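PDB 6MTZ: HepC.19480.a.B1, which is of unknown function but is probably a DHH-DHHA1 phosphoesterase that hydrolyses phosphodiester bonds with the help of metal ions. Local coordinates for residues Thr146-Met154 against Leu201-Phe209; Ile96-His104 against Ile128-Tyr137. One frame throughout, in Å; residues are numbered along the deposited sequence.

Contact 1 (Thr146-Met154 against Leu201-Phe209); sequences TWLEPLVEM and LEEVKNYLF. With EDO (1,2-ethanediol), chain C.
The two backbones come nearest at Trp147 and Lys205, whose CA atoms are 5.7 Å apart, and diverge to 7.5 Å between the CA atoms of Pro150 and Leu208. The indole of Trp147 is the main surface. Its CG sits between the backbone N and the carbonyl carbon (chi1 62°), which brings one ring face against Lys205, whose extended chain crosses it at a slant. There CD of Lys205 lies 3.7 Å from the centroid of the five-membered ring, a CH-pi contact only 14° off the ring normal, while CB of Leu148 lies over the rim of the opposite face. Glu202 reaches the far end of the indole, CG to Trp147 CH2 at 3.8 Å, with its carboxylate turned 20° from the ring plane. It uses the anti lone pair of OE2 in a salt bridge to Lys205 NZ, 2.6 Å long.

Pro150 has no N-H to give the preceding turn, and the edge of Phe209 approaches the carbonyl it would have met, CZ lying 3.4 Å from Thr146 O. Beside it, a branch of Leu208 fills the corner between Trp147 O and the proline ring, CD1 to Pro150 CB being 4.0 Å. Deeper in, Leu151 packs on Leu201, and flexible Met154 on both Leu201 and Val204, its SD 4.2 Å from Val204 CG1; helix 168-180 backs this side.

Cohesion is therefore apolar and dispersive across the interface. Lysine suits its place because its methylenes lie over the indole while its ammonium pairs with Glu202, which probably helps hold the chain across the ring.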
loop_
_atom_site.group_PDB
_atom_site.type_symbol
_atom_site.label_atom_id
_atom_site.label_comp_id
_atom_site.label_asym_id
_atom_site.label_seq_id
_atom_site.Cartn_x
_atom_site.Cartn_y
_atom_site.Cartn_z
ATOM N N THR A 146 -25.480 -8.078 4.983
ATOM C CA THR A 146 -25.558 -9.060 6.057
ATOM C C THR A 146 -24.182 -9.566 6.484
ATOM O O THR A 146 -24.040 -10.049 7.611
ATOM C CB THR A 146 -26.467 -10.219 5.637
ATOM O OG1 THR A 146 -25.985 -10.786 4.424
ATOM C CG2 THR A 146 -27.874 -9.714 5.396
ATOM N N TRP A 147 -23.161 -9.476 5.622
ATOM C CA TRP A 147 -21.806 -9.723 6.103
ATOM C C TRP A 147 -21.008 -8.445 6.315
ATOM O O TRP A 147 -20.096 -8.434 7.153
ATOM C CB TRP A 147 -21.034 -10.664 5.163
ATOM C CG TRP A 147 -20.807 -10.178 3.752
ATOM C CD1 TRP A 147 -21.541 -10.515 2.645
ATOM C CD2 TRP A 147 -19.767 -9.306 3.291
ATOM N NE1 TRP A 147 -21.033 -9.886 1.533
ATOM C CE2 TRP A 147 -19.939 -9.148 1.901
ATOM C CE3 TRP A 147 -18.714 -8.635 3.918
ATOM C CZ2 TRP A 147 -19.094 -8.366 1.131
ATOM C CZ3 TRP A 147 -17.872 -7.844 3.146
ATOM C CH2 TRP A 147 -18.075 -7.711 1.771
ATOM N N LEU A 148 -21.351 -7.360 5.619
ATOM C CA LEU A 148 -20.544 -6.151 5.720
ATOM C C LEU A 148 -20.665 -5.509 7.104
ATOM O O LEU A 148 -19.652 -5.104 7.697
ATOM C CB LEU A 148 -20.931 -5.171 4.610
ATOM C CG LEU A 148 -20.133 -3.862 4.633
ATOM C CD1 LEU A 148 -18.629 -4.136 4.576
ATOM C CD2 LEU A 148 -20.546 -2.976 3.486
ATOM N N GLU A 149 -21.889 -5.431 7.654
ATOM C CA GLU A 149 -22.027 -4.805 8.968
ATOM C C GLU A 149 -21.358 -5.636 10.062
ATOM O O GLU A 149 -20.699 -5.059 10.934
ATOM C CB GLU A 149 -23.499 -4.526 9.299
ATOM C CG GLU A 149 -24.052 -3.373 8.463
ATOM C CD GLU A 149 -25.483 -3.002 8.806
ATOM O OE1 GLU A 149 -26.073 -3.631 9.708
ATOM O OE2 GLU A 149 -26.022 -2.075 8.165
ATOM N N PRO A 150 -21.475 -6.970 10.062
ATOM C CA PRO A 150 -20.671 -7.748 11.021
ATOM C C PRO A 150 -19.173 -7.534 10.864
ATOM O O PRO A 150 -18.448 -7.435 11.865
ATOM C CB PRO A 150 -21.076 -9.192 10.703
ATOM C CG PRO A 150 -22.494 -9.051 10.275
ATOM C CD PRO A 150 -22.470 -7.826 9.398
ATOM N N LEU A 151 -18.687 -7.465 9.629
ATOM C CA LEU A 151 -17.264 -7.211 9.419
ATOM C C LEU A 151 -16.864 -5.858 9.991
ATOM O O LEU A 151 -15.817 -5.732 10.639
ATOM C CB LEU A 151 -16.928 -7.304 7.927
ATOM C CG LEU A 151 -15.446 -7.342 7.504
ATOM C CD1 LEU A 151 -15.299 -8.012 6.159
ATOM C CD2 LEU A 151 -14.851 -5.948 7.419
ATOM N N VAL A 152 -17.693 -4.835 9.768
ATOM C CA VAL A 152 -17.404 -3.514 10.317
ATOM C C VAL A 152 -17.341 -3.575 11.835
ATOM O O VAL A 152 -16.396 -3.068 12.453
ATOM C CB VAL A 152 -18.449 -2.498 9.830
ATOM C CG1 VAL A 152 -18.365 -1.220 10.657
ATOM C CG2 VAL A 152 -18.223 -2.211 8.356
ATOM N N GLU A 153 -18.339 -4.212 12.454
ATOM C CA GLU A 153 -18.386 -4.286 13.908
ATOM C C GLU A 153 -17.186 -5.053 14.464
ATOM O O GLU A 153 -16.631 -4.688 15.512
ATOM C CB GLU A 153 -19.707 -4.923 14.348
ATOM C CG GLU A 153 -19.963 -4.817 15.857
ATOM C CD GLU A 153 -20.172 -3.371 16.341
ATOM O OE1 GLU A 153 -20.436 -2.462 15.512
ATOM O OE2 GLU A 153 -20.072 -3.144 17.567
ATOM N N MET A 154 -16.765 -6.110 13.764
ATOM C CA MET A 154 -15.583 -6.868 14.170
ATOM C C MET A 154 -14.350 -5.974 14.208
ATOM O O MET A 154 -13.620 -5.940 15.206
ATOM C CB MET A 154 -15.355 -8.040 13.206
ATOM C CG MET A 154 -13.929 -8.651 13.315
ATOM S SD MET A 154 -13.389 -9.585 11.858
ATOM C CE MET A 154 -12.786 -8.281 10.780
ATOM N N LEU A 201 -9.319 -9.865 3.372
ATOM C CA LEU A 201 -10.226 -9.397 4.416
ATOM C C LEU A 201 -11.663 -9.742 4.067
ATOM O O LEU A 201 -12.405 -10.260 4.908
ATOM C CB LEU A 201 -10.052 -7.888 4.628
ATOM C CG LEU A 201 -10.964 -7.303 5.700
ATOM C CD1 LEU A 201 -10.653 -7.984 7.015
ATOM C CD2 LEU A 201 -10.783 -5.781 5.793
ATOM N N GLU A 202 -12.066 -9.501 2.813
ATOM C CA GLU A 202 -13.428 -9.855 2.404
ATOM C C GLU A 202 -13.727 -11.343 2.602
ATOM O O GLU A 202 -14.870 -11.704 2.909
ATOM C CB GLU A 202 -13.683 -9.463 0.939
ATOM C CG GLU A 202 -15.120 -9.802 0.493
ATOM C CD GLU A 202 -15.541 -9.182 -0.833
ATOM O OE1 GLU A 202 -14.869 -8.242 -1.328
ATOM O OE2 GLU A 202 -16.568 -9.644 -1.373
ATOM N N GLU A 203 -12.727 -12.225 2.448
ATOM C CA GLU A 203 -12.996 -13.659 2.627
ATOM C C GLU A 203 -13.445 -13.989 4.044
ATOM O O GLU A 203 -14.067 -15.034 4.265
ATOM C CB GLU A 203 -11.760 -14.519 2.262
ATOM C CG GLU A 203 -11.785 -15.068 0.822
ATOM C CD GLU A 203 -10.391 -15.373 0.251
ATOM O OE1 GLU A 203 -10.299 -15.792 -0.925
ATOM O OE2 GLU A 203 -9.386 -15.176 0.963
ATOM N N VAL A 204 -13.163 -13.124 5.017
ATOM C CA VAL A 204 -13.667 -13.348 6.370
ATOM C C VAL A 204 -15.186 -13.488 6.391
ATOM O O VAL A 204 -15.739 -14.091 7.319
ATOM C CB VAL A 204 -13.182 -12.199 7.291
ATOM C CG1 VAL A 204 -13.831 -12.238 8.638
ATOM C CG2 VAL A 204 -11.699 -12.280 7.459
ATOM N N LYS A 205 -15.884 -12.954 5.379
ATOM C CA LYS A 205 -17.337 -13.098 5.327
ATOM C C LYS A 205 -17.763 -14.564 5.281
ATOM O O LYS A 205 -18.886 -14.890 5.678
ATOM C CB LYS A 205 -17.893 -12.347 4.115
ATOM C CG LYS A 205 -17.696 -13.056 2.768
ATOM C CD LYS A 205 -17.940 -12.090 1.603
ATOM C CE LYS A 205 -17.651 -12.765 0.269
ATOM N NZ LYS A 205 -17.867 -11.857 -0.891
ATOM N N ASN A 206 -16.896 -15.459 4.818
ATOM C CA ASN A 206 -17.225 -16.873 4.809
ATOM C C ASN A 206 -16.908 -17.562 6.126
ATOM O O ASN A 206 -17.118 -18.768 6.237
ATOM C CB ASN A 206 -16.498 -17.556 3.654
ATOM C CG ASN A 206 -16.974 -17.042 2.326
ATOM O OD1 ASN A 206 -18.169 -16.813 2.144
ATOM N ND2 ASN A 206 -16.051 -16.786 1.419
ATOM N N TYR A 207 -16.447 -16.820 7.127
ATOM C CA TYR A 207 -16.108 -17.356 8.439
ATOM C C TYR A 207 -16.945 -16.765 9.565
ATOM O O TYR A 207 -17.131 -17.430 10.582
ATOM C CB TYR A 207 -14.609 -17.107 8.728
ATOM C CG TYR A 207 -13.730 -17.922 7.803
ATOM C CD1 TYR A 207 -13.404 -17.458 6.538
ATOM C CD2 TYR A 207 -13.275 -19.189 8.185
ATOM C CE1 TYR A 207 -12.628 -18.210 5.677
ATOM C CE2 TYR A 207 -12.509 -19.956 7.339
ATOM C CZ TYR A 207 -12.187 -19.459 6.083
ATOM O OH TYR A 207 -11.424 -20.211 5.231
ATOM N N LEU A 208 -17.443 -15.529 9.403
ATOM C CA LEU A 208 -18.171 -14.825 10.464
ATOM C C LEU A 208 -19.242 -15.684 11.109
ATOM O O LEU A 208 -19.476 -15.598 12.321
ATOM C CB LEU A 208 -18.824 -13.558 9.905
ATOM C CG LEU A 208 -17.866 -12.448 9.491
ATOM C CD1 LEU A 208 -18.566 -11.515 8.534
ATOM C CD2 LEU A 208 -17.391 -11.712 10.724
ATOM N N PHE A 209 -19.924 -16.504 10.321
ATOM C CA PHE A 209 -21.058 -17.257 10.825
ATOM C C PHE A 209 -20.699 -18.702 11.125
ATOM O O PHE A 209 -21.591 -19.543 11.239
ATOM C CB PHE A 209 -22.211 -17.162 9.833
ATOM C CG PHE A 209 -22.516 -15.754 9.432
ATOM C CD1 PHE A 209 -23.147 -14.888 10.320
ATOM C CD2 PHE A 209 -22.139 -15.280 8.192
ATOM C CE1 PHE A 209 -23.407 -13.584 9.962
ATOM C CE2 PHE A 209 -22.395 -13.968 7.825
ATOM C CZ PHE A 209 -23.025 -13.121 8.707
HETATM C C1 EDO C . -22.099 -2.136 11.851
HETATM O O1 EDO C . -22.090 -2.588 13.213
HETATM C C2 EDO C . -21.706 -0.660 11.788
HETATM O O2 EDO C . -22.861 0.178 11.661
#

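Contact 2 (Ile96-His104 against Ile128-Tyr137); sequences IQIQLLDHH and IVYEFLKKHY. With EDO (1,2-ethanediol), chain C.
Leu101 and Ile128 touch and have the nearest CA atoms of the two segments; the axes of strand 96-102 and helix 128-136 approach to 9.0 Å and run roughly antiparallel, at 143°. Alternation along the strand turns Gln97, Gln99 and Leu101 toward the helix.

The apolar contacts centre on Leu101. Its side chain and that of Ile128 slide past each other in opposite directions, Leu101 CB touching Ile128 CG2 at 3.6 Å. One branch, CD1, reaches across to the backbone of Val129, 3.6 Å from its CA, and also touches Phe132 CB. The longer arm of Ile128 ends with CD1 against Asp102 O, 3.7 Å away, so a branched residue can cover both the strand and its exit. Phe118 of the neighbouring strand touches Leu101 and Ile128 as well.

Phe132 makes the CH-pi contact: Gln99 CG lies over one face, 3.9 Å from the ring centroid. A glutamine serves here because its methylenes and OE1 lie against the ring, while a bend at chi2 (62°) turns NE2 back to its own strand, where it donates to Leu100 O at 3.1 Å from above the carbonyl plane. Over the rim of the opposite face lies ND1 of His136, which donates to Phe132 O.

Polar bonds fix the strand's end. His104 ND1 donates to the syn lone pair of Asp102 OD1 at 2.8 Å, nearly straight at 164°, and His104 N reaches OD2 from above the carboxylate plane, 3.1 Å away, closing an Asx turn.

A helix laid over a parallel sheet is characteristic of alpha/beta folds, and Asp102-His103-His104 matches the DHH signature, placed at the strand's C-terminal end. With Asp20, Asp71 and Asp159 nearby, it is consistent with the metal site of this family.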
loop_
_atom_site.group_PDB
_atom_site.type_symbol
_atom_site.label_atom_id
_atom_site.label_comp_id
_atom_site.label_asym_id
_atom_site.label_seq_id
_atom_site.Cartn_x
_atom_site.Cartn_y
_atom_site.Cartn_z
ATOM N N ILE A 96 -15.993 19.915 -5.691
ATOM C CA ILE A 96 -15.113 19.050 -4.926
ATOM C C ILE A 96 -15.594 19.069 -3.489
ATOM O O ILE A 96 -15.445 20.085 -2.799
ATOM C CB ILE A 96 -13.649 19.500 -5.013
ATOM C CG1 ILE A 96 -13.176 19.502 -6.468
ATOM C CG2 ILE A 96 -12.772 18.622 -4.134
ATOM C CD1 ILE A 96 -11.813 20.108 -6.661
ATOM N N GLN A 97 -16.175 17.959 -3.036
ATOM C CA GLN A 97 -16.513 17.764 -1.632
ATOM C C GLN A 97 -15.382 17.040 -0.921
ATOM O O GLN A 97 -14.698 16.198 -1.504
ATOM C CB GLN A 97 -17.800 16.960 -1.487
ATOM C CG GLN A 97 -18.213 16.693 -0.046
ATOM C CD GLN A 97 -19.555 15.988 0.049
ATOM O OE1 GLN A 97 -20.319 15.955 -0.921
ATOM N NE2 GLN A 97 -19.850 15.418 1.219
ATOM N N ILE A 98 -15.186 17.364 0.350
ATOM C CA ILE A 98 -14.151 16.721 1.144
ATOM C C ILE A 98 -14.737 16.303 2.481
ATOM O O ILE A 98 -15.471 17.069 3.119
ATOM C CB ILE A 98 -12.929 17.636 1.350
ATOM C CG1 ILE A 98 -11.993 17.029 2.388
ATOM C CG2 ILE A 98 -13.343 19.040 1.765
ATOM C CD1 ILE A 98 -10.830 17.920 2.687
ATOM N N GLN A 99 -14.413 15.088 2.905
ATOM C CA GLN A 99 -14.831 14.581 4.206
ATOM C C GLN A 99 -13.687 13.784 4.813
ATOM O O GLN A 99 -13.239 12.790 4.227
ATOM C CB GLN A 99 -16.085 13.714 4.081
ATOM C CG GLN A 99 -16.623 13.213 5.406
ATOM C CD GLN A 99 -17.048 14.355 6.298
ATOM O OE1 GLN A 99 -18.041 15.027 6.023
ATOM N NE2 GLN A 99 -16.288 14.593 7.371
ATOM N N LEU A 100 -13.216 14.218 5.976
ATOM C CA LEU A 100 -12.220 13.479 6.742
ATOM C C LEU A 100 -12.915 12.827 7.929
ATOM O O LEU A 100 -13.662 13.493 8.654
ATOM C CB LEU A 100 -11.074 14.386 7.215
ATOM C CG LEU A 100 -9.886 13.654 7.883
ATOM C CD1 LEU A 100 -8.538 14.253 7.505
ATOM C CD2 LEU A 100 -10.007 13.589 9.412
ATOM N N LEU A 101 -12.666 11.530 8.114
ATOM C CA LEU A 101 -13.235 10.734 9.198
ATOM C C LEU A 101 -12.097 10.090 9.970
ATOM O O LEU A 101 -11.294 9.364 9.380
ATOM C CB LEU A 101 -14.163 9.646 8.652
ATOM C CG LEU A 101 -15.271 10.173 7.746
ATOM C CD1 LEU A 101 -15.980 9.026 7.053
ATOM C CD2 LEU A 101 -16.261 11.062 8.531
ATOM N N ASP A 102 -12.034 10.324 11.282
ATOM C CA ASP A 102 -10.926 9.783 12.064
ATOM C C ASP A 102 -11.311 9.722 13.537
ATOM O O ASP A 102 -12.297 10.324 13.973
ATOM C CB ASP A 102 -9.640 10.605 11.877
ATOM C CG ASP A 102 -8.457 10.010 12.637
ATOM O OD1 ASP A 102 -8.284 8.779 12.552
ATOM O OD2 ASP A 102 -7.739 10.748 13.346
ATOM N N HIS A 103 -10.487 8.999 14.310
ATOM C CA HIS A 103 -10.746 8.751 15.720
ATOM C C HIS A 103 -9.542 9.012 16.627
ATOM O O HIS A 103 -9.572 8.609 17.794
ATOM C CB HIS A 103 -11.235 7.309 15.904
ATOM C CG HIS A 103 -10.164 6.274 15.743
ATOM N ND1 HIS A 103 -9.319 5.909 16.769
ATOM C CD2 HIS A 103 -9.813 5.513 14.680
ATOM C CE1 HIS A 103 -8.485 4.978 16.340
ATOM N NE2 HIS A 103 -8.767 4.716 15.078
ATOM N N HIS A 104 -8.498 9.687 16.139
ATOM C CA HIS A 104 -7.255 9.884 16.886
ATOM C C HIS A 104 -7.297 11.219 17.628
ATOM O O HIS A 104 -7.369 12.280 16.998
ATOM C CB HIS A 104 -6.042 9.842 15.948
ATOM C CG HIS A 104 -5.706 8.475 15.430
ATOM N ND1 HIS A 104 -6.274 7.948 14.289
ATOM C CD2 HIS A 104 -4.836 7.540 15.882
ATOM C CE1 HIS A 104 -5.781 6.740 14.070
ATOM N NE2 HIS A 104 -4.905 6.470 15.020
ATOM N N ILE A 128 -16.935 4.565 11.450
ATOM C CA ILE A 128 -17.275 5.933 11.069
ATOM C C ILE A 128 -17.516 6.030 9.561
ATOM O O ILE A 128 -18.522 6.590 9.116
ATOM C CB ILE A 128 -16.177 6.916 11.523
ATOM C CG1 ILE A 128 -15.976 6.869 13.038
ATOM C CG2 ILE A 128 -16.524 8.333 11.080
ATOM C CD1 ILE A 128 -14.770 7.659 13.498
ATOM N N VAL A 129 -16.593 5.490 8.751
ATOM C CA VAL A 129 -16.783 5.495 7.298
ATOM C C VAL A 129 -18.100 4.827 6.933
ATOM O O VAL A 129 -18.886 5.356 6.138
ATOM C CB VAL A 129 -15.609 4.801 6.582
ATOM C CG1 VAL A 129 -15.930 4.644 5.081
ATOM C CG2 VAL A 129 -14.321 5.588 6.783
ATOM N N TYR A 130 -18.351 3.640 7.492
ATOM C CA TYR A 130 -19.538 2.892 7.099
ATOM C C TYR A 130 -20.804 3.692 7.380
ATOM O O TYR A 130 -21.688 3.814 6.520
ATOM C CB TYR A 130 -19.604 1.535 7.809
ATOM C CG TYR A 130 -20.889 0.817 7.443
ATOM C CD1 TYR A 130 -21.074 0.322 6.167
ATOM C CD2 TYR A 130 -21.949 0.718 8.353
ATOM C CE1 TYR A 130 -22.274 -0.313 5.802
ATOM C CE2 TYR A 130 -23.156 0.090 8.004
ATOM C CZ TYR A 130 -23.314 -0.412 6.725
ATOM O OH TYR A 130 -24.493 -1.029 6.355
ATOM N N GLU A 131 -20.900 4.269 8.572
ATOM C CA GLU A 131 -22.131 4.967 8.921
ATOM C C GLU A 131 -22.279 6.250 8.114
ATOM O O GLU A 131 -23.389 6.600 7.697
ATOM C CB GLU A 131 -22.181 5.209 10.433
ATOM C CG GLU A 131 -22.758 3.957 11.133
ATOM C CD GLU A 131 -22.390 3.770 12.602
ATOM O OE1 GLU A 131 -22.746 2.701 13.138
ATOM O OE2 GLU A 131 -21.763 4.654 13.222
ATOM N N PHE A 132 -21.170 6.926 7.815
ATOM C CA PHE A 132 -21.250 8.107 6.958
ATOM C C PHE A 132 -21.688 7.742 5.540
ATOM O O PHE A 132 -22.559 8.399 4.963
ATOM C CB PHE A 132 -19.905 8.845 6.933
ATOM C CG PHE A 132 -19.844 9.948 5.916
ATOM C CD1 PHE A 132 -20.392 11.204 6.194
ATOM C CD2 PHE A 132 -19.231 9.748 4.695
ATOM C CE1 PHE A 132 -20.323 12.229 5.261
ATOM C CE2 PHE A 132 -19.169 10.772 3.745
ATOM C CZ PHE A 132 -19.719 11.998 4.022
ATOM N N LEU A 133 -21.078 6.712 4.946
ATOM C CA LEU A 133 -21.466 6.342 3.586
ATOM C C LEU A 133 -22.897 5.813 3.551
ATOM O O LEU A 133 -23.672 6.164 2.652
ATOM C CB LEU A 133 -20.483 5.307 3.010
ATOM C CG LEU A 133 -19.045 5.811 2.859
ATOM C CD1 LEU A 133 -18.171 4.797 2.108
ATOM C CD2 LEU A 133 -19.036 7.165 2.148
ATOM N N LYS A 134 -23.269 4.971 4.520
ATOM C CA LYS A 134 -24.612 4.392 4.514
ATOM C C LYS A 134 -25.681 5.474 4.621
ATOM O O LYS A 134 -26.741 5.371 3.991
ATOM C CB LYS A 134 -24.759 3.381 5.653
ATOM C CG LYS A 134 -26.056 2.577 5.619
ATOM C CD LYS A 134 -26.130 1.602 4.436
ATOM C CE LYS A 134 -27.480 0.855 4.440
ATOM N NZ LYS A 134 -27.620 -0.183 3.348
ATOM N N LYS A 135 -25.419 6.524 5.409
ATOM C CA LYS A 135 -26.406 7.590 5.554
ATOM C C LYS A 135 -26.642 8.334 4.245
ATOM O O LYS A 135 -27.748 8.846 4.020
ATOM C CB LYS A 135 -25.993 8.578 6.655
ATOM C CG LYS A 135 -26.141 8.022 8.074
ATOM C CD LYS A 135 -26.693 9.040 9.045
ATOM C CE LYS A 135 -25.651 9.567 9.997
ATOM N NZ LYS A 135 -26.298 10.301 11.135
ATOM N N HIS A 136 -25.642 8.376 3.357
ATOM C CA HIS A 136 -25.695 9.254 2.191
ATOM C C HIS A 136 -25.754 8.542 0.848
ATOM O O HIS A 136 -26.238 9.142 -0.113
ATOM C CB HIS A 136 -24.494 10.221 2.200
ATOM C CG HIS A 136 -24.527 11.160 3.366
ATOM N ND1 HIS A 136 -23.812 10.938 4.523
ATOM C CD2 HIS A 136 -25.277 12.266 3.595
ATOM C CE1 HIS A 136 -24.087 11.889 5.400
ATOM N NE2 HIS A 136 -24.977 12.705 4.862
ATOM N N TYR A 137 -25.301 7.291 0.751
ATOM C CA TYR A 137 -25.218 6.601 -0.527
ATOM C C TYR A 137 -25.801 5.196 -0.418
ATOM O O TYR A 137 -25.669 4.529 0.612
ATOM C CB TYR A 137 -23.752 6.529 -0.995
ATOM C CG TYR A 137 -23.108 7.891 -1.062
ATOM C CD1 TYR A 137 -23.384 8.768 -2.113
ATOM C CD2 TYR A 137 -22.237 8.313 -0.063
ATOM C CE1 TYR A 137 -22.793 10.039 -2.164
ATOM C CE2 TYR A 137 -21.642 9.573 -0.107
ATOM C CZ TYR A 137 -21.924 10.427 -1.151
ATOM O OH TYR A 137 -21.324 11.667 -1.181
HETATM C C1 EDO C . -22.099 -2.136 11.851
HETATM O O1 EDO C . -22.090 -2.588 13.213
HETATM C C2 EDO C . -21.706 -0.660 11.788
HETATM O O2 EDO C . -22.861 0.178 11.661
#

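In the fold
Contact 2 comes first along the chain and closes before contact 1 opens; their centres are 20 Å apart. Contact 2 belongs to the parallel five-stranded sheet of the N-terminal domain, whereas contact 1 lies among the helices that follow it, ahead of the C-terminal mixed sheet. Consecutive helices 125-136 and 145-159 join them directly: Tyr130 OH and Glu149 OE2 make a probable hydrogen bond of 2.6 Å, and the tyrosine also packs on Leu148 and Val152. An ethanediol, probably from the crystallisation liquor, bridges Glu131 and Glu153. Helix 145-159 thus lies between helix 125-136 of the N-terminal domain and segment 201-209, and its C-terminal residue Asp159 touches His103 of the probable active site.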